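Long-range contacts in hypothetical protein (Pyrococcus furiosus, PDB 2FZF), which is of unknown function but belongs to the rubrerythrin family of the ferritin clan, and may therefore bind metal within a four-helix bundle: residues L58-L69 / L139-H150; E37-I46 / L93-E101. All coordinates share one frame; numbering follows the deposited sequence.

Interaction 1: residues L58-L69 / L139-H150; sequences LAEEEKKHEALL and LMRYLADMERGH
Leu143 lays its CD2 methyl over one face of the His65 ring, 3.9 Å from the ring centroid. CA of Glu62 lies over the opposite face, so the imidazole is held between the two. The His65 side chain is a knob in a hole formed by Leu143, Met146, Glu147 and His150. His150 meets Leu58 in a second CH-pi contact: Leu58 CD2 stands over one face, 4.3 Å from the centroid. Leu58 CG is turned anti to the backbone N (chi1 -157°), which brings that methyl to the ring. Glu62 approaches His150 from the opposite direction, the carboxylate and ring planes 10° apart. Glu62 and Glu147 cross at about a right angle, with carboxylate planes 78° apart and Glu62 OE1 3.2 Å from Glu147 OE1. These are two acceptors and share no hydrogen bond. The two Glu-x-x-His pairs, with Glu32 and Glu117 close by, resemble the diiron site of ferritin-like proteins and are consistent with metal binding. Further along, Leu69 CD2 packs on Leu143 CD1 at 3.8 Å. Tyr142 OH is hydrogen-bonded to Lys54 and Glu157 of the second subunit. Helices 63-69 and 139-150 run nearly antiparallel, with helices 21-44 and 103-129 packed against them.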
loop_
_atom_site.group_PDB
_atom_site.type_symbol
_atom_site.label_atom_id
_atom_site.label_comp_id
_atom_site.label_asym_id
_atom_site.label_seq_id
_atom_site.Cartn_x
_atom_site.Cartn_y
_atom_site.Cartn_z
ATOM N N LEU A 58 5.209 -5.717 -5.717
ATOM C CA LEU A 58 5.565 -4.318 -5.628
ATOM C C LEU A 58 6.420 -3.922 -6.831
ATOM O O LEU A 58 6.287 -2.820 -7.358
ATOM C CB LEU A 58 6.314 -4.097 -4.317
ATOM C CG LEU A 58 6.374 -2.724 -3.674
ATOM C CD1 LEU A 58 6.935 -2.885 -2.280
ATOM C CD2 LEU A 58 7.229 -1.790 -4.501
ATOM N N ALA A 59 7.288 -4.822 -7.275
ATOM C CA ALA A 59 8.148 -4.542 -8.426
ATOM C C ALA A 59 7.333 -4.396 -9.712
ATOM O O ALA A 59 7.618 -3.535 -10.550
ATOM C CB ALA A 59 9.177 -5.653 -8.593
ATOM N N GLU A 60 6.324 -5.254 -9.853
ATOM C CA GLU A 60 5.446 -5.262 -11.018
ATOM C C GLU A 60 4.634 -3.987 -11.074
ATOM O O GLU A 60 4.571 -3.310 -12.103
ATOM C CB GLU A 60 4.516 -6.479 -10.967
ATOM C CG GLU A 60 5.268 -7.803 -10.952
ATOM C CD GLU A 60 4.373 -9.015 -11.142
ATOM O OE1 GLU A 60 3.684 -9.090 -12.187
ATOM O OE2 GLU A 60 4.367 -9.897 -10.250
ATOM N N GLU A 61 4.007 -3.672 -9.948
ATOM C CA GLU A 61 3.197 -2.470 -9.825
ATOM C C GLU A 61 3.942 -1.238 -10.335
ATOM O O GLU A 61 3.385 -0.445 -11.086
ATOM C CB GLU A 61 2.808 -2.268 -8.362
ATOM C CG GLU A 61 1.515 -2.940 -7.963
ATOM C CD GLU A 61 0.311 -2.194 -8.494
ATOM O OE1 GLU A 61 -0.830 -2.523 -8.084
ATOM O OE2 GLU A 61 0.506 -1.271 -9.324
ATOM N N GLU A 62 5.200 -1.084 -9.938
ATOM C CA GLU A 62 5.978 0.070 -10.352
ATOM C C GLU A 62 6.639 -0.045 -11.710
ATOM O O GLU A 62 7.442 0.815 -12.071
ATOM C CB GLU A 62 7.050 0.397 -9.298
ATOM C CG GLU A 62 6.478 0.914 -7.969
ATOM C CD GLU A 62 7.533 1.474 -7.026
ATOM O OE1 GLU A 62 8.311 2.372 -7.441
ATOM O OE2 GLU A 62 7.568 1.015 -5.862
ATOM N N LYS A 63 6.326 -1.095 -12.465
ATOM C CA LYS A 63 6.937 -1.264 -13.791
ATOM C C LYS A 63 6.342 -0.278 -14.779
ATOM O O LYS A 63 7.036 0.236 -15.657
ATOM C CB LYS A 63 6.726 -2.690 -14.316
ATOM C CG LYS A 63 7.612 -3.738 -13.661
ATOM C CD LYS A 63 7.152 -5.165 -13.983
ATOM C CE LYS A 63 7.895 -6.196 -13.115
ATOM N NZ LYS A 63 7.213 -7.522 -13.042
ATOM N N LYS A 64 5.051 -0.012 -14.621
ATOM C CA LYS A 64 4.353 0.902 -15.500
ATOM C C LYS A 64 4.643 2.370 -15.210
ATOM O O LYS A 64 4.271 3.232 -16.002
ATOM C CB LYS A 64 2.851 0.658 -15.401
ATOM C CG LYS A 64 2.279 1.004 -14.042
ATOM C CD LYS A 64 0.773 0.867 -14.005
ATOM C CE LYS A 64 0.200 1.742 -12.897
ATOM N NZ LYS A 64 0.838 1.494 -11.558
ATOM N N HIS A 65 5.297 2.662 -14.089
ATOM C CA HIS A 65 5.601 4.048 -13.725
ATOM C C HIS A 65 6.512 4.731 -14.747
ATOM O O HIS A 65 6.299 5.884 -15.124
ATOM C CB HIS A 65 6.278 4.118 -12.352
ATOM C CG HIS A 65 5.367 3.842 -11.193
ATOM N ND1 HIS A 65 4.038 3.502 -11.344
ATOM C CD2 HIS A 65 5.601 3.852 -9.859
ATOM C CE1 HIS A 65 3.497 3.312 -10.153
ATOM N NE2 HIS A 65 4.424 3.519 -9.236
ATOM N N GLU A 66 7.539 4.015 -15.187
ATOM C CA GLU A 66 8.483 4.567 -16.137
ATOM C C GLU A 66 7.803 4.956 -17.428
ATOM O O GLU A 66 7.873 6.104 -17.857
ATOM C CB GLU A 66 9.571 3.557 -16.447
ATOM C CG GLU A 66 10.744 4.182 -17.136
ATOM C CD GLU A 66 11.742 3.170 -17.620
ATOM O OE1 GLU A 66 11.869 2.093 -16.988
ATOM O OE2 GLU A 66 12.414 3.468 -18.629
ATOM N N ALA A 67 7.148 3.985 -18.055
ATOM C CA ALA A 67 6.453 4.231 -19.309
ATOM C C ALA A 67 5.424 5.349 -19.139
ATOM O O ALA A 67 5.195 6.117 -20.069
ATOM C CB ALA A 67 5.783 2.950 -19.801
ATOM N N LEU A 68 4.810 5.445 -17.959
ATOM C CA LEU A 68 3.820 6.493 -17.716
ATOM C C LEU A 68 4.459 7.876 -17.707
ATOM O O LEU A 68 3.909 8.837 -18.251
ATOM C CB LEU A 68 3.093 6.273 -16.381
ATOM C CG LEU A 68 2.075 5.120 -16.289
ATOM C CD1 LEU A 68 1.226 5.310 -15.039
ATOM C CD2 LEU A 68 1.174 5.092 -17.525
ATOM N N LEU A 69 5.626 7.977 -17.089
ATOM C CA LEU A 69 6.329 9.244 -17.006
ATOM C C LEU A 69 6.879 9.653 -18.358
ATOM O O LEU A 69 6.828 10.823 -18.717
ATOM C CB LEU A 69 7.481 9.144 -16.006
ATOM C CG LEU A 69 7.175 9.095 -14.515
ATOM C CD1 LEU A 69 8.435 8.795 -13.747
ATOM C CD2 LEU A 69 6.588 10.411 -14.085
ATOM N N LEU A 139 -2.089 12.477 -12.782
ATOM C CA LEU A 139 -1.072 11.444 -12.942
ATOM C C LEU A 139 -0.099 11.510 -11.769
ATOM O O LEU A 139 0.348 10.485 -11.253
ATOM C CB LEU A 139 -0.290 11.652 -14.246
ATOM C CG LEU A 139 -0.748 10.913 -15.502
ATOM C CD1 LEU A 139 -0.536 9.422 -15.295
ATOM C CD2 LEU A 139 -2.211 11.225 -15.800
ATOM N N MET A 140 0.232 12.727 -11.356
ATOM C CA MET A 140 1.158 12.934 -10.248
ATOM C C MET A 140 0.558 12.411 -8.958
ATOM O O MET A 140 1.222 11.707 -8.201
ATOM C CB MET A 140 1.490 14.415 -10.115
ATOM C CG MET A 140 2.932 14.737 -10.428
ATOM S SD MET A 140 3.421 14.161 -12.050
ATOM C CE MET A 140 4.824 13.171 -11.661
ATOM N N ARG A 141 -0.705 12.757 -8.733
ATOM C CA ARG A 141 -1.458 12.335 -7.557
ATOM C C ARG A 141 -1.545 10.800 -7.528
ATOM O O ARG A 141 -1.314 10.175 -6.493
ATOM C CB ARG A 141 -2.862 12.954 -7.620
ATOM C CG ARG A 141 -3.706 12.810 -6.358
ATOM C CD ARG A 141 -3.155 13.653 -5.221
ATOM N NE ARG A 141 -4.013 13.638 -4.037
ATOM C CZ ARG A 141 -3.934 14.528 -3.049
ATOM N NH1 ARG A 141 -4.750 14.444 -2.008
ATOM N NH2 ARG A 141 -3.047 15.512 -3.101
ATOM N N TYR A 142 -1.874 10.201 -8.670
ATOM C CA TYR A 142 -1.975 8.746 -8.782
ATOM C C TYR A 142 -0.639 8.086 -8.440
ATOM O O TYR A 142 -0.594 7.102 -7.702
ATOM C CB TYR A 142 -2.401 8.362 -10.209
ATOM C CG TYR A 142 -2.324 6.878 -10.514
ATOM C CD1 TYR A 142 -1.155 6.308 -11.030
ATOM C CD2 TYR A 142 -3.407 6.034 -10.248
ATOM C CE1 TYR A 142 -1.064 4.937 -11.270
ATOM C CE2 TYR A 142 -3.329 4.662 -10.481
ATOM C CZ TYR A 142 -2.156 4.118 -10.991
ATOM O OH TYR A 142 -2.070 2.760 -11.203
ATOM N N LEU A 143 0.440 8.643 -8.991
ATOM C CA LEU A 143 1.783 8.142 -8.756
ATOM C C LEU A 143 2.157 8.289 -7.264
ATOM O O LEU A 143 2.667 7.342 -6.644
ATOM C CB LEU A 143 2.784 8.884 -9.659
ATOM C CG LEU A 143 2.769 8.556 -11.163
ATOM C CD1 LEU A 143 3.566 9.594 -11.945
ATOM C CD2 LEU A 143 3.338 7.170 -11.389
ATOM N N ALA A 144 1.884 9.463 -6.693
ATOM C CA ALA A 144 2.155 9.724 -5.283
ATOM C C ALA A 144 1.398 8.776 -4.327
ATOM O O ALA A 144 1.982 8.255 -3.371
ATOM C CB ALA A 144 1.813 11.169 -4.947
ATOM N N ASP A 145 0.105 8.556 -4.573
ATOM C CA ASP A 145 -0.680 7.668 -3.714
ATOM C C ASP A 145 -0.231 6.214 -3.814
ATOM O O ASP A 145 -0.212 5.484 -2.813
ATOM C CB ASP A 145 -2.176 7.803 -4.019
ATOM C CG ASP A 145 -2.785 9.057 -3.385
ATOM O OD1 ASP A 145 -2.093 9.700 -2.555
ATOM O OD2 ASP A 145 -3.948 9.389 -3.706
ATOM N N MET A 146 0.130 5.809 -5.026
ATOM C CA MET A 146 0.647 4.477 -5.282
ATOM C C MET A 146 1.957 4.327 -4.500
ATOM O O MET A 146 2.197 3.301 -3.886
ATOM C CB MET A 146 0.933 4.292 -6.780
ATOM C CG MET A 146 -0.274 3.919 -7.642
ATOM S SD MET A 146 -1.204 2.534 -6.953
ATOM C CE MET A 146 -0.002 1.162 -7.019
ATOM N N GLU A 147 2.807 5.351 -4.540
ATOM C CA GLU A 147 4.079 5.313 -3.827
ATOM C C GLU A 147 3.844 5.317 -2.315
ATOM O O GLU A 147 4.480 4.579 -1.559
ATOM C CB GLU A 147 4.944 6.515 -4.220
ATOM C CG GLU A 147 5.540 6.447 -5.625
ATOM C CD GLU A 147 6.538 5.312 -5.780
ATOM O OE1 GLU A 147 6.115 4.143 -5.902
ATOM O OE2 GLU A 147 7.757 5.589 -5.768
ATOM N N ARG A 148 2.918 6.169 -1.888
ATOM C CA ARG A 148 2.556 6.294 -0.488
ATOM C C ARG A 148 2.108 4.910 0.000
ATOM O O ARG A 148 2.439 4.502 1.109
ATOM C CB ARG A 148 1.423 7.314 -0.361
ATOM C CG ARG A 148 1.058 7.734 1.050
ATOM C CD ARG A 148 2.129 8.593 1.709
ATOM N NE ARG A 148 1.681 9.043 3.031
ATOM C CZ ARG A 148 0.678 9.899 3.236
ATOM N NH1 ARG A 148 0.024 10.411 2.196
ATOM N NH2 ARG A 148 0.311 10.221 4.474
ATOM N N GLY A 149 1.361 4.196 -0.844
ATOM C CA GLY A 149 0.891 2.867 -0.499
ATOM C C GLY A 149 2.007 1.842 -0.408
ATOM O O GLY A 149 1.981 0.969 0.464
ATOM N N HIS A 150 2.986 1.938 -1.306
ATOM C CA HIS A 150 4.117 1.015 -1.299
ATOM C C HIS A 150 4.933 1.261 -0.023
ATOM O O HIS A 150 5.509 0.334 0.544
ATOM C CB HIS A 150 4.986 1.220 -2.545
ATOM C CG HIS A 150 4.278 0.927 -3.835
ATOM N ND1 HIS A 150 3.413 -0.139 -3.990
ATOM C CD2 HIS A 150 4.328 1.542 -5.042
ATOM C CE1 HIS A 150 2.962 -0.166 -5.232
ATOM N NE2 HIS A 150 3.502 0.844 -5.892
#

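Interaction 2: residues E37-I46 / L93-E101; sequences EFYKSLAEKI and LQPVARELE
Leu93 lies over one face of the Phe38 ring: its CD2 stands 4.0 Å from the centroid, almost on the ring normal. Phe38 CG is anti to the backbone N (chi1 163°), which carries the ring alongside Leu93 and Gln94. Gln94 O lies at the ring edge, in its plane. Val96 is the next bump. Its CG2 fits between Phe38 and Leu42, reaching Phe38 CE2 at 3.7 Å, while its CB rests on Ser41 CB. Were Phe38 an alanine, Leu93 would probably lose the face it packs on, and Val96 CG2 one wall of its hollow. The loop is part of the long connection between the two helix pairs of a ferritin-like four-helix bundle, and here it runs along helix 21-44. Pro95 lies alongside the Glu37 side chain, with its CD 3.7 Å from Glu37 OE1. Ser41 OG is tied back to Glu37 O at 2.9 Å, close to the line of that C=O. Past the helix end, Lys45 reaches across the loop backbone, and its NZ donates to Ala97 O at 2.8 Å from well above the carbonyl plane. Leu100 CD1 then packs beside Lys45 and against Ile46 CD1, 4.2 Å away.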
loop_
_atom_site.group_PDB
_atom_site.type_symbol
_atom_site.label_atom_id
_atom_site.label_comp_id
_atom_site.label_asym_id
_atom_site.label_seq_id
_atom_site.Cartn_x
_atom_site.Cartn_y
_atom_site.Cartn_z
ATOM N N GLU A 37 14.707 -2.094 -10.985
ATOM C CA GLU A 37 15.789 -3.058 -11.005
ATOM C C GLU A 37 16.307 -3.353 -9.612
ATOM O O GLU A 37 17.013 -4.341 -9.395
ATOM C CB GLU A 37 16.907 -2.569 -11.928
ATOM C CG GLU A 37 17.612 -1.332 -11.461
ATOM C CD GLU A 37 18.742 -0.916 -12.394
ATOM O OE1 GLU A 37 19.702 -0.271 -11.899
ATOM O OE2 GLU A 37 18.669 -1.220 -13.613
ATOM N N PHE A 38 15.928 -2.502 -8.665
ATOM C CA PHE A 38 16.327 -2.684 -7.280
ATOM C C PHE A 38 15.467 -3.778 -6.669
ATOM O O PHE A 38 15.969 -4.689 -6.006
ATOM C CB PHE A 38 16.160 -1.385 -6.488
ATOM C CG PHE A 38 16.161 -1.589 -5.008
ATOM C CD1 PHE A 38 14.975 -1.529 -4.283
ATOM C CD2 PHE A 38 17.322 -1.933 -4.351
ATOM C CE1 PHE A 38 14.950 -1.822 -2.926
ATOM C CE2 PHE A 38 17.303 -2.228 -2.995
ATOM C CZ PHE A 38 16.111 -2.172 -2.283
ATOM N N TYR A 39 14.165 -3.690 -6.891
ATOM C CA TYR A 39 13.261 -4.691 -6.355
ATOM C C TYR A 39 13.466 -6.032 -7.047
ATOM O O TYR A 39 13.393 -7.092 -6.416
ATOM C CB TYR A 39 11.824 -4.206 -6.509
ATOM C CG TYR A 39 11.494 -3.051 -5.591
ATOM C CD1 TYR A 39 10.903 -1.886 -6.085
ATOM C CD2 TYR A 39 11.710 -3.154 -4.213
ATOM C CE1 TYR A 39 10.524 -0.854 -5.230
ATOM C CE2 TYR A 39 11.338 -2.138 -3.347
ATOM C CZ TYR A 39 10.745 -0.996 -3.854
ATOM O OH TYR A 39 10.347 -0.019 -2.973
ATOM N N LYS A 40 13.739 -5.985 -8.346
ATOM C CA LYS A 40 13.966 -7.214 -9.100
ATOM C C LYS A 40 15.083 -8.041 -8.482
ATOM O O LYS A 40 15.009 -9.263 -8.472
ATOM C CB LYS A 40 14.321 -6.893 -10.549
ATOM C CG LYS A 40 13.165 -7.055 -11.514
ATOM C CD LYS A 40 12.707 -8.508 -11.592
ATOM C CE LYS A 40 13.827 -9.434 -12.086
ATOM N NZ LYS A 40 13.397 -10.873 -12.187
ATOM N N SER A 41 16.109 -7.370 -7.967
ATOM C CA SER A 41 17.246 -8.054 -7.363
ATOM C C SER A 41 16.967 -8.429 -5.932
ATOM O O SER A 41 17.498 -9.412 -5.418
ATOM C CB SER A 41 18.473 -7.161 -7.386
ATOM O OG SER A 41 18.645 -6.619 -8.671
ATOM N N LEU A 42 16.159 -7.609 -5.279
ATOM C CA LEU A 42 15.805 -7.848 -3.898
ATOM C C LEU A 42 15.028 -9.155 -3.861
ATOM O O LEU A 42 15.416 -10.091 -3.174
ATOM C CB LEU A 42 14.923 -6.705 -3.371
ATOM C CG LEU A 42 15.175 -6.010 -2.019
ATOM C CD1 LEU A 42 13.831 -5.503 -1.507
ATOM C CD2 LEU A 42 15.816 -6.945 -0.995
ATOM N N ALA A 43 13.935 -9.224 -4.615
ATOM C CA ALA A 43 13.124 -10.436 -4.616
ATOM C C ALA A 43 13.992 -11.628 -4.972
ATOM O O ALA A 43 13.952 -12.655 -4.302
ATOM C CB ALA A 43 11.974 -10.307 -5.604
ATOM N N GLU A 44 14.773 -11.460 -6.035
ATOM C CA GLU A 44 15.681 -12.477 -6.544
ATOM C C GLU A 44 16.462 -13.139 -5.416
ATOM O O GLU A 44 16.712 -14.346 -5.416
ATOM C CB GLU A 44 16.669 -11.834 -7.522
ATOM C CG GLU A 44 16.732 -12.478 -8.896
ATOM C CD GLU A 44 15.771 -11.853 -9.892
ATOM O OE1 GLU A 44 14.547 -11.817 -9.615
ATOM O OE2 GLU A 44 16.249 -11.392 -10.959
ATOM N N LYS A 45 16.850 -12.326 -4.452
ATOM C CA LYS A 45 17.622 -12.795 -3.321
ATOM C C LYS A 45 16.771 -12.631 -2.075
ATOM O O LYS A 45 16.673 -11.535 -1.538
ATOM C CB LYS A 45 18.892 -11.949 -3.220
ATOM C CG LYS A 45 19.653 -11.833 -4.542
ATOM C CD LYS A 45 20.810 -10.853 -4.435
ATOM C CE LYS A 45 21.620 -10.763 -5.728
ATOM N NZ LYS A 45 22.370 -12.010 -6.053
ATOM N N ILE A 46 16.128 -13.699 -1.621
ATOM C CA ILE A 46 15.299 -13.588 -0.426
ATOM C C ILE A 46 15.120 -14.935 0.261
ATOM O O ILE A 46 15.303 -15.048 1.477
ATOM C CB ILE A 46 13.907 -12.976 -0.748
ATOM C CG1 ILE A 46 14.014 -11.452 -0.916
ATOM C CG2 ILE A 46 12.927 -13.276 0.365
ATOM C CD1 ILE A 46 14.395 -10.698 0.337
ATOM N N LEU A 93 18.578 3.948 -4.985
ATOM C CA LEU A 93 18.652 2.502 -4.813
ATOM C C LEU A 93 19.479 1.817 -5.897
ATOM O O LEU A 93 19.198 1.949 -7.091
ATOM C CB LEU A 93 17.236 1.914 -4.799
ATOM C CG LEU A 93 16.299 2.366 -3.677
ATOM C CD1 LEU A 93 14.891 1.851 -3.941
ATOM C CD2 LEU A 93 16.822 1.856 -2.348
ATOM N N GLN A 94 20.507 1.086 -5.477
ATOM C CA GLN A 94 21.357 0.363 -6.416
ATOM C C GLN A 94 20.872 -1.083 -6.454
ATOM O O GLN A 94 20.324 -1.578 -5.468
ATOM C CB GLN A 94 22.823 0.427 -5.968
ATOM C CG GLN A 94 23.714 1.356 -6.805
ATOM C CD GLN A 94 23.143 2.759 -6.967
ATOM O OE1 GLN A 94 22.774 3.412 -5.988
ATOM N NE2 GLN A 94 23.080 3.232 -8.209
ATOM N N PRO A 95 21.039 -1.773 -7.600
ATOM C CA PRO A 95 20.595 -3.170 -7.701
ATOM C C PRO A 95 21.358 -4.089 -6.740
ATOM O O PRO A 95 22.575 -3.975 -6.591
ATOM C CB PRO A 95 20.826 -3.503 -9.179
ATOM C CG PRO A 95 21.924 -2.560 -9.581
ATOM C CD PRO A 95 21.579 -1.289 -8.881
ATOM N N VAL A 96 20.635 -4.987 -6.073
ATOM C CA VAL A 96 21.256 -5.900 -5.115
ATOM C C VAL A 96 21.857 -7.100 -5.823
ATOM O O VAL A 96 21.136 -7.924 -6.386
ATOM C CB VAL A 96 20.238 -6.409 -4.075
ATOM C CG1 VAL A 96 20.972 -6.934 -2.848
ATOM C CG2 VAL A 96 19.263 -5.304 -3.715
ATOM N N ALA A 97 23.182 -7.198 -5.791
ATOM C CA ALA A 97 23.874 -8.301 -6.447
ATOM C C ALA A 97 24.487 -9.312 -5.469
ATOM O O ALA A 97 24.675 -10.477 -5.821
ATOM C CB ALA A 97 24.943 -7.752 -7.386
ATOM N N ARG A 98 24.784 -8.866 -4.246
ATOM C CA ARG A 98 25.370 -9.722 -3.209
ATOM C C ARG A 98 24.374 -10.710 -2.598
ATOM O O ARG A 98 23.169 -10.627 -2.833
ATOM C CB ARG A 98 25.972 -8.864 -2.087
ATOM C CG ARG A 98 25.015 -7.852 -1.443
ATOM C CD ARG A 98 25.732 -7.082 -0.328
ATOM N NE ARG A 98 25.201 -5.728 -0.090
ATOM C CZ ARG A 98 24.299 -5.400 0.835
ATOM N NH1 ARG A 98 23.905 -4.139 0.950
ATOM N NH2 ARG A 98 23.797 -6.321 1.651
ATOM N N GLU A 99 24.877 -11.648 -1.804
ATOM C CA GLU A 99 24.008 -12.627 -1.172
ATOM C C GLU A 99 23.664 -12.180 0.248
ATOM O O GLU A 99 24.532 -11.745 1.008
ATOM C CB GLU A 99 24.687 -14.002 -1.166
ATOM C CG GLU A 99 25.201 -14.437 -2.550
ATOM C CD GLU A 99 25.804 -15.842 -2.563
ATOM O OE1 GLU A 99 26.684 -16.124 -1.714
ATOM O OE2 GLU A 99 25.405 -16.657 -3.432
ATOM N N LEU A 100 22.382 -12.269 0.585
ATOM C CA LEU A 100 21.891 -11.883 1.901
ATOM C C LEU A 100 22.174 -13.020 2.869
ATOM O O LEU A 100 21.605 -14.101 2.749
ATOM C CB LEU A 100 20.396 -11.599 1.821
ATOM C CG LEU A 100 20.105 -10.515 0.776
ATOM C CD1 LEU A 100 18.640 -10.539 0.406
ATOM C CD2 LEU A 100 20.522 -9.144 1.307
ATOM N N GLU A 101 23.052 -12.753 3.831
ATOM C CA GLU A 101 23.471 -13.747 4.807
ATOM C C GLU A 101 22.668 -13.745 6.099
ATOM O O GLU A 101 22.432 -14.790 6.710
ATOM C CB GLU A 101 24.943 -13.528 5.150
ATOM C CG GLU A 101 25.898 -13.527 3.957
ATOM C CD GLU A 101 26.955 -12.436 4.083
ATOM O OE1 GLU A 101 27.920 -12.431 3.286
ATOM O OE2 GLU A 101 26.810 -11.575 4.981
#

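In the fold
From the N terminus, helix 21-44 comes first and carries residues 37-46. The chain then turns into helices 51-61 and 63-76, which hold residues 58-69. Interaction 2 closes a loop when the connection before helix 103-129 returns to the end of helix 21-44. Interaction 1 closes later, when helix 134-164 comes back to residues 58-69. The two contacts cross rather than nest, because their segments alternate along the chain. Interaction 1 joins the 51-61/63-76 arm to helix 134-164 near the middle of the bundle, while interaction 2 fastens the long connection to its outside. Their centres lie about 20 Å apart, and Tyr39, on segment 37-46, packs on Leu58, Ala59 and Glu62 of segment 58-69.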